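Local coordinates for protein 2-aminomuconic 6-semialdehyde dehydrogenase (Pseudomonas sp., PDB 7BZV) that oxidises 2-aminomuconic 6-semialdehyde with NAD+ as cofactor in the breakdown of 2-aminophenol, working as a tetramer whose assembly is needed for cofactor binding, at residues B[127-130]-B[134-137]; B[118-123]-B[467-472]; B[5-10]-B[39-44]; B[43-48]-B[204-209]; B[260-265]-B[273-278]. All blocks are in the same frame, centred on the assembly; numbering follows the deposited sequence.

Contact 1 (B[127-130]-B[134-137]); sequences LDLP and YALN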
# COMPACT_ATOMS: atom_id res chain seq x y z
N LEU B 127 10.59 8.32 10.99
CA LEU B 127 11.84 9.02 10.70
C LEU B 127 12.82 8.82 11.86
O LEU B 127 12.53 9.20 13.00
CB LEU B 127 11.56 10.50 10.48
CG LEU B 127 12.67 11.51 10.18
CD1 LEU B 127 13.30 11.18 8.86
CD2 LEU B 127 12.10 12.93 10.21
N ASP B 128 13.96 8.19 11.59
CA ASP B 128 15.02 8.11 12.59
C ASP B 128 15.81 9.40 12.65
O ASP B 128 16.11 10.02 11.62
CB ASP B 128 15.98 6.94 12.33
CG ASP B 128 15.26 5.64 11.97
OD1 ASP B 128 14.54 5.10 12.82
OD2 ASP B 128 15.49 5.15 10.83
N LEU B 129 16.16 9.79 13.85
CA LEU B 129 16.89 11.00 14.14
C LEU B 129 18.14 10.53 14.87
O LEU B 129 18.25 9.35 15.26
CB LEU B 129 16.07 11.97 15.02
CG LEU B 129 14.64 12.20 14.43
CD1 LEU B 129 13.74 12.93 15.37
CD2 LEU B 129 14.79 12.97 13.10
N PRO B 130 19.09 11.42 15.07
CA PRO B 130 20.27 11.09 15.88
C PRO B 130 19.92 10.98 17.36
O PRO B 130 18.88 11.43 17.83
CB PRO B 130 21.23 12.25 15.63
CG PRO B 130 20.73 12.93 14.36
CD PRO B 130 19.24 12.71 14.36
N TYR B 134 13.34 9.68 17.42
CA TYR B 134 12.66 9.36 16.18
C TYR B 134 11.40 10.20 16.09
O TYR B 134 11.01 10.85 17.05
CB TYR B 134 12.36 7.87 16.05
CG TYR B 134 11.39 7.26 17.07
CD1 TYR B 134 11.84 6.86 18.32
CD2 TYR B 134 10.06 7.07 16.76
CE1 TYR B 134 10.98 6.26 19.24
CE2 TYR B 134 9.17 6.51 17.69
CZ TYR B 134 9.64 6.10 18.93
OH TYR B 134 8.78 5.52 19.85
N ALA B 135 10.81 10.21 14.90
CA ALA B 135 9.59 10.94 14.68
C ALA B 135 8.61 10.00 14.01
O ALA B 135 8.93 9.38 12.99
CB ALA B 135 9.78 12.19 13.79
N LEU B 136 7.40 10.01 14.50
CA LEU B 136 6.32 9.32 13.83
C LEU B 136 5.55 10.31 12.96
O LEU B 136 5.04 11.31 13.47
CB LEU B 136 5.37 8.71 14.85
CG LEU B 136 5.91 7.75 15.91
CD1 LEU B 136 4.81 7.48 16.93
CD2 LEU B 136 6.36 6.49 15.18
N ASN B 137 5.40 9.96 11.68
CA ASN B 137 4.68 10.75 10.68
C ASN B 137 3.41 10.01 10.33
O ASN B 137 3.49 8.85 9.91
CB ASN B 137 5.48 10.89 9.36
CG ASN B 137 6.65 11.78 9.49
OD1 ASN B 137 6.54 12.99 9.27
ND2 ASN B 137 7.80 11.21 9.81
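Leu-127 and Ala-135 form an antiparallel hydrogen-bonded pair, bonded both ways through the backbone. Leu-127 N gives an almost straight bond to Ala-135 O (2.8 Å, 175° at the hydrogen), and Ala-135 N returns one to Leu-127 O, also 2.8 Å; each donor lies in the carbonyl plane. Next comes Asp-128 with Tyr-134, a non-hydrogen-bonded pair with CA atoms 4.5 Å apart. Leu-127 O gains a CA-H...O contact from Tyr-134 CA at 3.2 Å. These residues sit at the turn end of the beta hairpin of strands 124-128 and 134-150, the projecting arm that aldehyde dehydrogenases use to oligomerise. On one face Leu-127 CB meets Ala-135 CB at 4.1 Å, and Asn-137 ND2 comes alongside Leu-127 CB, while Asn-137 OD1 is hydrogen-bonded to Asn-480. With CG anti to its carbonyl carbon (chi1 -51°), Leu-129 lays CD1 over the Tyr-134 backbone, 3.7 Å from Tyr-134 C. Leu-448 of the second subunit packs on Leu-129 and Ala-135, and an alanine at Leu-129 would probably leave a gap there and bare the Tyr-134 backbone. The Tyr-134 ring leaves by the other face, where its OH hydrogen-bonds Glu-434 of the third subunit.

Contact 2 (B[118-123]-B[467-472]); sequences ATAPVD and GGMHSL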
# COMPACT_ATOMS: atom_id res chain seq x y z
N ALA B 118 -14.23 2.46 4.26
CA ALA B 118 -14.19 1.56 5.41
C ALA B 118 -12.79 0.99 5.63
O ALA B 118 -12.38 0.79 6.77
CB ALA B 118 -15.20 0.42 5.23
N THR B 119 -12.03 0.74 4.55
CA THR B 119 -10.73 0.12 4.72
C THR B 119 -9.56 1.08 4.52
O THR B 119 -8.42 0.64 4.58
CB THR B 119 -10.59 -1.08 3.78
OG1 THR B 119 -10.72 -0.64 2.43
CG2 THR B 119 -11.67 -2.12 4.04
N ALA B 120 -9.80 2.36 4.33
CA ALA B 120 -8.72 3.28 4.02
C ALA B 120 -7.70 3.27 5.15
O ALA B 120 -8.07 3.41 6.32
CB ALA B 120 -9.28 4.68 3.84
N PRO B 121 -6.45 3.10 4.86
CA PRO B 121 -5.45 3.06 5.92
C PRO B 121 -4.92 4.44 6.25
O PRO B 121 -5.38 5.43 5.67
CB PRO B 121 -4.37 2.14 5.35
CG PRO B 121 -4.42 2.41 3.88
CD PRO B 121 -5.89 2.68 3.55
N VAL B 122 -3.94 4.52 7.14
CA VAL B 122 -3.28 5.78 7.46
C VAL B 122 -1.89 5.71 6.83
O VAL B 122 -1.15 4.76 7.08
CB VAL B 122 -3.22 6.02 8.98
CG1 VAL B 122 -2.37 7.25 9.33
CG2 VAL B 122 -4.62 6.26 9.54
N ASP B 123 -1.59 6.68 5.97
CA ASP B 123 -0.26 6.83 5.36
C ASP B 123 0.74 7.26 6.43
O ASP B 123 0.58 8.31 7.08
CB ASP B 123 -0.41 7.85 4.23
CG ASP B 123 0.84 8.08 3.36
OD1 ASP B 123 1.90 7.45 3.53
OD2 ASP B 123 0.74 8.95 2.45
N GLY B 467 -10.91 7.79 -8.40
CA GLY B 467 -11.07 6.36 -8.30
C GLY B 467 -10.27 5.95 -7.11
O GLY B 467 -9.15 6.45 -6.89
N GLY B 468 -10.86 5.06 -6.30
CA GLY B 468 -10.16 4.52 -5.16
C GLY B 468 -9.67 5.63 -4.28
O GLY B 468 -10.30 6.69 -4.14
N MET B 469 -8.47 5.44 -3.74
CA MET B 469 -7.87 6.44 -2.88
C MET B 469 -7.48 7.71 -3.59
O MET B 469 -7.21 8.71 -2.91
CB MET B 469 -6.63 5.89 -2.15
CG MET B 469 -6.88 4.74 -1.22
SD MET B 469 -8.00 5.11 0.17
CE MET B 469 -7.36 6.55 1.00
N HIS B 470 -7.36 7.69 -4.91
CA HIS B 470 -7.11 8.93 -5.62
C HIS B 470 -8.27 9.89 -5.40
O HIS B 470 -8.07 11.10 -5.25
CB HIS B 470 -6.92 8.67 -7.11
CG HIS B 470 -5.80 7.73 -7.42
ND1 HIS B 470 -4.50 8.16 -7.59
CD2 HIS B 470 -5.77 6.39 -7.57
CE1 HIS B 470 -3.73 7.13 -7.90
NE2 HIS B 470 -4.48 6.04 -7.88
N SER B 471 -9.50 9.38 -5.40
CA SER B 471 -10.64 10.23 -5.04
C SER B 471 -10.58 10.68 -3.60
O SER B 471 -10.81 11.86 -3.30
CB SER B 471 -11.95 9.49 -5.30
OG SER B 471 -12.14 9.36 -6.69
N LEU B 472 -10.30 9.77 -2.67
CA LEU B 472 -10.34 10.12 -1.26
C LEU B 472 -9.25 11.13 -0.92
O LEU B 472 -9.42 11.95 -0.01
CB LEU B 472 -10.19 8.88 -0.37
CG LEU B 472 -11.45 8.30 0.28
CD1 LEU B 472 -12.47 8.11 -0.78
CD2 LEU B 472 -11.13 7.03 1.01
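The methyl group of Ala-120 points at helix 468-474 and rests against two side chains at once, Met-469 and Leu-472. Ala-120 CB is 3.9 Å from Met-469 CE and 4.1 Å from Leu-472 CD2. The latter two methyls lie beside each other, so the three groups make a compact apolar triangle. Met-469 and Leu-472 are three residues apart on the helix, which brings both to the side that looks at Ala-120. The methionine does not reach out straight. All three of its torsions turn the same way (chi1 -62°, chi2 -62°, chi3 -54°), which coils the chain and presents two atoms to the alanine: SD, like CE, is 3.9 Å from Ala-120 CB. Leu-472 offers just one branch, CD2. The contact is small, about 108 Å² in all, and purely van der Waals.

The helix turn behind these side chains is pinned by Ser-471, whose OG accepts a straight, short bond from Gly-467 N (2.6 Å).

Ala-120 follows on from helix 95-119, and Ile-116 of that helix touches both Met-469 and Leu-472, with Phe-113 on the leucine one turn earlier. Arg-141 of strand 134-150 lies against the same pair. The contact thus joins the exit of the long helix 95-119 to the short helix 468-474, beside strand 134-150, which comes back from the oligomerisation arm.

Contact 3 (B[5-10]-B[39-44]); sequences YRNFVD and RDLVDA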
# COMPACT_ATOMS: atom_id res chain seq x y z
N TYR B 5 -38.92 20.93 -10.47
CA TYR B 5 -37.60 20.53 -9.99
C TYR B 5 -37.06 21.75 -9.24
O TYR B 5 -36.70 22.75 -9.86
CB TYR B 5 -36.73 20.06 -11.16
CG TYR B 5 -37.04 18.66 -11.68
CD1 TYR B 5 -37.37 17.62 -10.82
CD2 TYR B 5 -36.98 18.37 -13.04
CE1 TYR B 5 -37.63 16.33 -11.30
CE2 TYR B 5 -37.24 17.09 -13.54
CZ TYR B 5 -37.57 16.08 -12.65
OH TYR B 5 -37.83 14.80 -13.12
N ARG B 6 -37.08 21.68 -7.91
CA ARG B 6 -36.72 22.83 -7.09
C ARG B 6 -35.28 22.71 -6.60
O ARG B 6 -34.64 21.65 -6.70
CB ARG B 6 -37.67 22.97 -5.90
CG ARG B 6 -39.12 23.22 -6.30
CD ARG B 6 -40.07 23.11 -5.12
NE ARG B 6 -39.89 21.86 -4.40
CZ ARG B 6 -40.59 20.75 -4.62
NH1 ARG B 6 -41.53 20.75 -5.56
NH2 ARG B 6 -40.33 19.66 -3.91
N ASN B 7 -34.77 23.81 -6.07
CA ASN B 7 -33.50 23.80 -5.38
C ASN B 7 -33.67 23.21 -3.98
O ASN B 7 -34.77 23.15 -3.43
CB ASN B 7 -32.93 25.22 -5.26
CG ASN B 7 -32.84 25.93 -6.58
OD1 ASN B 7 -31.86 25.78 -7.31
ND2 ASN B 7 -33.85 26.73 -6.90
N PHE B 8 -32.54 22.77 -3.40
CA PHE B 8 -32.53 22.19 -2.05
C PHE B 8 -31.35 22.79 -1.31
O PHE B 8 -30.19 22.45 -1.59
CB PHE B 8 -32.48 20.66 -2.14
CG PHE B 8 -32.68 19.96 -0.82
CD1 PHE B 8 -33.92 19.93 -0.21
CD2 PHE B 8 -31.61 19.29 -0.21
CE1 PHE B 8 -34.10 19.30 1.01
CE2 PHE B 8 -31.78 18.66 1.01
CZ PHE B 8 -33.02 18.65 1.62
N VAL B 9 -31.61 23.70 -0.37
CA VAL B 9 -30.54 24.43 0.31
C VAL B 9 -30.81 24.37 1.80
O VAL B 9 -31.89 24.76 2.26
CB VAL B 9 -30.44 25.90 -0.16
CG1 VAL B 9 -29.46 26.68 0.72
CG2 VAL B 9 -30.00 25.95 -1.64
N ASP B 10 -29.82 23.88 2.55
CA ASP B 10 -29.88 23.83 4.01
C ASP B 10 -31.17 23.16 4.48
O ASP B 10 -31.86 23.65 5.38
CB ASP B 10 -29.77 25.24 4.60
CG ASP B 10 -29.23 25.24 6.03
OD1 ASP B 10 -28.68 24.21 6.49
OD2 ASP B 10 -29.33 26.30 6.69
N ARG B 39 -27.20 34.34 -7.54
CA ARG B 39 -25.94 34.41 -6.79
C ARG B 39 -26.18 34.29 -5.30
O ARG B 39 -25.37 33.68 -4.58
CB ARG B 39 -25.22 35.72 -7.11
CG ARG B 39 -23.75 35.73 -6.71
CD ARG B 39 -23.00 36.91 -7.32
NE ARG B 39 -21.96 36.46 -8.23
CZ ARG B 39 -21.93 36.74 -9.53
NH1 ARG B 39 -22.90 37.48 -10.07
NH2 ARG B 39 -20.94 36.27 -10.29
N ASP B 40 -27.30 34.84 -4.81
CA ASP B 40 -27.58 34.88 -3.38
C ASP B 40 -27.79 33.48 -2.82
O ASP B 40 -27.30 33.16 -1.73
CB ASP B 40 -28.84 35.72 -3.11
CG ASP B 40 -28.56 37.20 -3.06
OD1 ASP B 40 -27.38 37.59 -3.09
OD2 ASP B 40 -29.54 37.97 -2.99
N LEU B 41 -28.56 32.66 -3.53
CA LEU B 41 -28.88 31.34 -3.03
C LEU B 41 -27.65 30.45 -3.03
O LEU B 41 -27.43 29.66 -2.10
CB LEU B 41 -30.00 30.72 -3.86
CG LEU B 41 -30.62 29.47 -3.23
CD1 LEU B 41 -31.03 29.68 -1.79
CD2 LEU B 41 -31.83 28.97 -4.05
N VAL B 42 -26.81 30.57 -4.06
CA VAL B 42 -25.56 29.84 -4.08
C VAL B 42 -24.70 30.23 -2.88
O VAL B 42 -24.12 29.39 -2.19
CB VAL B 42 -24.81 30.07 -5.40
CG1 VAL B 42 -23.39 29.54 -5.30
CG2 VAL B 42 -25.58 29.41 -6.54
N ASP B 43 -24.61 31.54 -2.62
CA ASP B 43 -23.98 32.00 -1.39
C ASP B 43 -24.62 31.32 -0.18
O ASP B 43 -23.92 30.86 0.72
CB ASP B 43 -24.10 33.52 -1.28
CG ASP B 43 -22.83 34.18 -0.77
OD1 ASP B 43 -22.42 33.87 0.36
OD2 ASP B 43 -22.25 35.00 -1.51
N ALA B 44 -25.96 31.27 -0.14
CA ALA B 44 -26.64 30.61 0.97
C ALA B 44 -26.24 29.15 1.06
O ALA B 44 -25.98 28.63 2.16
CB ALA B 44 -28.16 30.75 0.82
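Asn-7 ND2 is gripped by two backbone carbonyls, those of His-35 and Val-14, while its OD1 accepts a hydrogen bond from His-207 N. Both ends of the amide are used, which fixes its rotation, and its flank is left to meet Leu-41. CD2 of Leu-41 rests against that flank, 4.1 Å from Asn-7 CG and just as near Asn-7 CB. The other branch of the leucine serves Val-9: Leu-41 CD1 lies 3.9 Å from Val-9 CG2, the two side chains running antiparallel and overlapping along their sides. With CG anti to the backbone N (chi1 -167°), Leu-41 extends from helix 39-44 so that its fork spans both strand residues. Val-9 also divides its branches, since CG1 approaches Ala-44, one turn further along the helix, at 4.3 Å from Ala-44 CB. An alanine in place of Leu-41 would probably open a gap between helix and strand, leaving Val-9 CG2 and the Asn-7 flank without their apolar neighbour. The axes of strand 7-9 and helix 39-44 approach to 9.5 Å at an angle of 41°. Phe-8, between the two contact residues, turns away to helix 184-196 on the other face. Helices on both faces, and a backbone bond from Phe-8 to Leu-205 of strand 203-205, are consistent with this strand lying at the margin of the layered Rossmann-like NAD-binding domain of aldehyde dehydrogenases.

Contact 4 (B[43-48]-B[204-209]); sequences DAAVKA and NLVHGF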
# COMPACT_ATOMS: atom_id res chain seq x y z
N ASP B 43 -24.61 31.54 -2.62
CA ASP B 43 -23.98 32.00 -1.39
C ASP B 43 -24.62 31.32 -0.18
O ASP B 43 -23.92 30.86 0.72
CB ASP B 43 -24.10 33.52 -1.28
CG ASP B 43 -22.83 34.18 -0.77
OD1 ASP B 43 -22.42 33.87 0.36
OD2 ASP B 43 -22.25 35.00 -1.51
N ALA B 44 -25.96 31.27 -0.14
CA ALA B 44 -26.64 30.61 0.97
C ALA B 44 -26.24 29.15 1.06
O ALA B 44 -25.98 28.63 2.16
CB ALA B 44 -28.16 30.75 0.82
N ALA B 45 -26.13 28.48 -0.08
CA ALA B 45 -25.74 27.07 -0.07
C ALA B 45 -24.33 26.90 0.48
O ALA B 45 -24.07 26.00 1.29
CB ALA B 45 -25.85 26.51 -1.48
N VAL B 46 -23.38 27.74 0.05
CA VAL B 46 -22.01 27.57 0.51
C VAL B 46 -21.94 27.79 2.02
O VAL B 46 -21.21 27.08 2.75
CB VAL B 46 -21.06 28.50 -0.26
CG1 VAL B 46 -19.68 28.49 0.40
CG2 VAL B 46 -20.93 28.08 -1.76
N LYS B 47 -22.68 28.78 2.51
CA LYS B 47 -22.63 29.09 3.92
C LYS B 47 -23.33 28.01 4.73
O LYS B 47 -22.84 27.63 5.80
CB LYS B 47 -23.24 30.48 4.15
CG LYS B 47 -22.41 31.61 3.48
CD LYS B 47 -20.91 31.61 3.95
CE LYS B 47 -20.73 31.18 5.43
NZ LYS B 47 -19.31 30.74 5.76
N ALA B 48 -24.45 27.48 4.22
CA ALA B 48 -25.07 26.33 4.87
C ALA B 48 -24.12 25.12 4.91
O ALA B 48 -24.14 24.36 5.89
CB ALA B 48 -26.36 25.96 4.15
N ASN B 204 -26.53 20.18 -0.93
CA ASN B 204 -27.27 21.33 -1.45
C ASN B 204 -27.31 21.28 -2.97
O ASN B 204 -26.32 20.93 -3.62
CB ASN B 204 -26.62 22.62 -1.02
CG ASN B 204 -26.55 22.77 0.48
OD1 ASN B 204 -27.56 23.01 1.14
ND2 ASN B 204 -25.35 22.58 1.02
N LEU B 205 -28.47 21.61 -3.52
CA LEU B 205 -28.73 21.52 -4.95
C LEU B 205 -29.17 22.89 -5.44
O LEU B 205 -30.18 23.43 -4.96
CB LEU B 205 -29.82 20.48 -5.25
CG LEU B 205 -30.39 20.39 -6.69
CD1 LEU B 205 -29.38 19.87 -7.63
CD2 LEU B 205 -31.61 19.50 -6.66
N VAL B 206 -28.41 23.45 -6.38
CA VAL B 206 -28.76 24.70 -7.05
C VAL B 206 -28.87 24.43 -8.54
O VAL B 206 -27.96 23.85 -9.14
CB VAL B 206 -27.73 25.80 -6.79
CG1 VAL B 206 -27.87 26.30 -5.34
CG2 VAL B 206 -26.32 25.32 -7.05
N HIS B 207 -29.94 24.92 -9.16
CA HIS B 207 -30.15 24.74 -10.59
C HIS B 207 -29.73 25.97 -11.39
O HIS B 207 -29.71 27.11 -10.90
CB HIS B 207 -31.61 24.43 -10.87
CG HIS B 207 -32.02 23.04 -10.50
ND1 HIS B 207 -31.52 21.93 -11.14
CD2 HIS B 207 -32.87 22.58 -9.56
CE1 HIS B 207 -32.06 20.84 -10.61
NE2 HIS B 207 -32.88 21.21 -9.65
N GLY B 208 -29.38 25.73 -12.65
CA GLY B 208 -29.27 26.81 -13.61
C GLY B 208 -28.35 26.44 -14.75
O GLY B 208 -28.21 25.27 -15.10
N PHE B 209 -27.71 27.47 -15.29
CA PHE B 209 -26.81 27.37 -16.43
C PHE B 209 -25.37 27.58 -15.95
O PHE B 209 -25.08 27.52 -14.75
CB PHE B 209 -27.24 28.39 -17.49
CG PHE B 209 -28.70 28.30 -17.82
CD1 PHE B 209 -29.65 28.96 -17.03
CD2 PHE B 209 -29.13 27.55 -18.90
CE1 PHE B 209 -31.00 28.87 -17.33
CE2 PHE B 209 -30.48 27.46 -19.20
CZ PHE B 209 -31.42 28.12 -18.42
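Helix 43-48 passes close over strand 204-205, with the CA atoms of Ala-45 and Asn-204 only 6.1 Å apart. This is helix-on-sheet packing in what is, by family, the Rossmann-like NAD-binding domain, and small residues make the closeness possible. Ala-45 and Ala-48, three positions apart, turn their methyls to the strand, and Ala-45 CB meets Asn-204 CB at 4.0 Å. The asparagine then bends along the helix: CG stands anti to its own carbonyl carbon (chi1 -59°), which brings ND2 within 3.7 Å of Ala-45 O, too far for a hydrogen bond. The amide finds its partners elsewhere. OD1 accepts from Asp-10 N, and ND2 donates to Gly-201 O, with a weak second bond to Val-174 O. Buried as it is, this side chain is therefore satisfied at both ends, and these bonds hold the amide in place beneath the alanines. The Ala-48 methyl comes only loosely near the oxygen, 4.4 Å from Asn-204 OD1. Leu-205 faces the other way, toward helix 184-196, so the strand is clothed on both faces. Val-206 returns to the helix side, where Val-175 of the adjoining strand 173-177 touches both it and Ala-45. The Val-206 branch that reaches the helix is CG1, 4.4 Å from Ala-45 CB.

Contact 5 (B[260-265]-B[273-278]); sequences AVIFAD and DGMMRA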
# COMPACT_ATOMS: atom_id res chain seq x y z
N ALA B 260 -9.82 3.99 -31.31
CA ALA B 260 -9.93 2.54 -31.29
C ALA B 260 -8.93 1.97 -32.27
O ALA B 260 -8.82 2.45 -33.40
CB ALA B 260 -11.34 2.10 -31.69
N VAL B 261 -8.22 0.92 -31.84
CA VAL B 261 -7.18 0.27 -32.64
C VAL B 261 -7.54 -1.21 -32.77
O VAL B 261 -7.49 -1.95 -31.77
CB VAL B 261 -5.78 0.45 -32.02
CG1 VAL B 261 -4.73 -0.15 -32.90
CG2 VAL B 261 -5.50 1.89 -31.79
N ILE B 262 -7.83 -1.65 -34.00
CA ILE B 262 -8.33 -2.99 -34.27
C ILE B 262 -7.32 -3.73 -35.15
O ILE B 262 -7.14 -3.39 -36.33
CB ILE B 262 -9.72 -2.95 -34.91
CG1 ILE B 262 -10.66 -2.16 -33.97
CG2 ILE B 262 -10.23 -4.39 -35.18
CD1 ILE B 262 -11.87 -1.65 -34.67
N PHE B 263 -6.67 -4.72 -34.58
CA PHE B 263 -5.72 -5.56 -35.27
C PHE B 263 -6.40 -6.74 -35.95
O PHE B 263 -7.46 -7.24 -35.54
CB PHE B 263 -4.62 -6.06 -34.31
CG PHE B 263 -3.66 -4.96 -33.90
CD1 PHE B 263 -2.52 -4.67 -34.66
CD2 PHE B 263 -3.91 -4.21 -32.78
CE1 PHE B 263 -1.67 -3.66 -34.29
CE2 PHE B 263 -3.03 -3.18 -32.37
CZ PHE B 263 -1.93 -2.90 -33.13
N ALA B 264 -5.74 -7.22 -37.01
CA ALA B 264 -6.29 -8.31 -37.80
C ALA B 264 -6.45 -9.59 -36.99
O ALA B 264 -7.31 -10.43 -37.33
CB ALA B 264 -5.40 -8.54 -39.02
N ASP B 265 -5.65 -9.79 -35.94
CA ASP B 265 -5.75 -11.02 -35.15
C ASP B 265 -6.81 -10.92 -34.05
O ASP B 265 -6.88 -11.81 -33.19
CB ASP B 265 -4.40 -11.41 -34.55
CG ASP B 265 -3.88 -10.41 -33.53
OD1 ASP B 265 -4.66 -9.57 -33.07
OD2 ASP B 265 -2.69 -10.46 -33.19
N ASP B 273 -19.07 -6.51 -31.45
CA ASP B 273 -20.00 -6.24 -30.36
C ASP B 273 -19.52 -5.06 -29.52
O ASP B 273 -20.30 -4.18 -29.13
CB ASP B 273 -20.12 -7.45 -29.43
CG ASP B 273 -20.97 -8.55 -30.01
OD1 ASP B 273 -21.66 -8.33 -31.01
OD2 ASP B 273 -20.94 -9.64 -29.43
N GLY B 274 -18.23 -5.08 -29.17
CA GLY B 274 -17.66 -4.03 -28.34
C GLY B 274 -17.57 -2.69 -29.03
O GLY B 274 -17.87 -1.66 -28.43
N MET B 275 -17.19 -2.69 -30.30
CA MET B 275 -17.09 -1.44 -31.05
C MET B 275 -18.45 -0.81 -31.32
O MET B 275 -18.56 0.42 -31.32
CB MET B 275 -16.33 -1.67 -32.34
CG MET B 275 -14.80 -1.85 -32.14
SD MET B 275 -14.05 -0.50 -31.24
CE MET B 275 -14.47 0.91 -32.26
N MET B 276 -19.51 -1.61 -31.52
CA MET B 276 -20.83 -1.00 -31.64
C MET B 276 -21.17 -0.21 -30.40
O MET B 276 -21.80 0.86 -30.52
CB MET B 276 -21.93 -2.02 -31.94
CG MET B 276 -21.69 -2.53 -33.27
SD MET B 276 -22.40 -1.45 -34.58
CE MET B 276 -21.11 -0.39 -35.12
N ARG B 277 -20.74 -0.66 -29.22
CA ARG B 277 -20.99 0.13 -28.02
C ARG B 277 -20.06 1.35 -27.96
O ARG B 277 -20.51 2.47 -27.69
CB ARG B 277 -20.83 -0.76 -26.79
CG ARG B 277 -21.96 -1.81 -26.68
CD ARG B 277 -21.71 -2.90 -25.64
NE ARG B 277 -21.33 -2.38 -24.33
CZ ARG B 277 -22.20 -1.96 -23.42
NH1 ARG B 277 -23.50 -2.02 -23.69
NH2 ARG B 277 -21.76 -1.51 -22.25
N ALA B 278 -18.76 1.14 -28.19
CA ALA B 278 -17.78 2.23 -28.14
C ALA B 278 -18.14 3.35 -29.08
O ALA B 278 -17.76 4.51 -28.85
CB ALA B 278 -16.38 1.72 -28.49
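Met-275 lies across the side chains of Ala-260 and Ile-262, two residues that point from strand 260-262 to the same side while Val-261 between them points away. The pieces are the first strand and the helix of a beta-alpha-beta unit, strand 258-262, helix 268-280 and strand 290-296, in the seven-stranded sheet that probably corresponds to the catalytic domain, as in other aldehyde dehydrogenases.

The methionine is coiled. CG stands anti to the carbonyl carbon (chi1 -75°), and chi2 (-54°) and chi3 are bent in the same sense, so the chain turns to run alongside the strand, from Ile-262 toward Ala-260. As a result different atoms serve the two partners. CG, near the root, meets the isoleucine, and the sulfur and methyl at the end go to the alanine, with SD 3.8 Å from Ala-260 CB.

Ile-262 is by contrast drawn out. Its CG1 is anti to the carbonyl carbon and chi2 is 160°, which sends CD1 forward to meet the methionine, which reaches toward it, at 3.9 Å from Met-275 CG.

The backbones stay well apart, Ala-260 CA and Met-275 CA being 8.2 Å from each other, and the long methionine bridges the gap to a residue with only a methyl to offer. Trp-422 of strand 418-422 touches Met-275 as well, and Phe-303 of helix 297-312 lies on Ile-262. All three contact residues are buried. The tightest approach is Met-275 CE to Ala-260 CB, 3.4 Å, which is closer than carbons usually come.

In the fold
Contacts 3 and 4 form one site, centres about 4 Å apart: they share Asp-43 and Ala-44 of helix 39-52, and a backbone bond joins Phe-8 to Leu-205. Contact 3 closes before contact 1 opens; contact 4 spans contact 1 and interleaves with contact 2. Contact 1 lies between the two segments of contact 2, its strand 124-128 following directly on helix 95-119; both touch the second subunit. Contact 5, in the seven-stranded sheet, comes late in the chain, also between those segments, some 43 to 45 Å from contacts 3 and 4 across the chain's centre. Contacts 1 and 4, about 45 Å apart, reach the same eight-stranded sheet, which links the probable NAD-binding domain to the tetramer-forming arm.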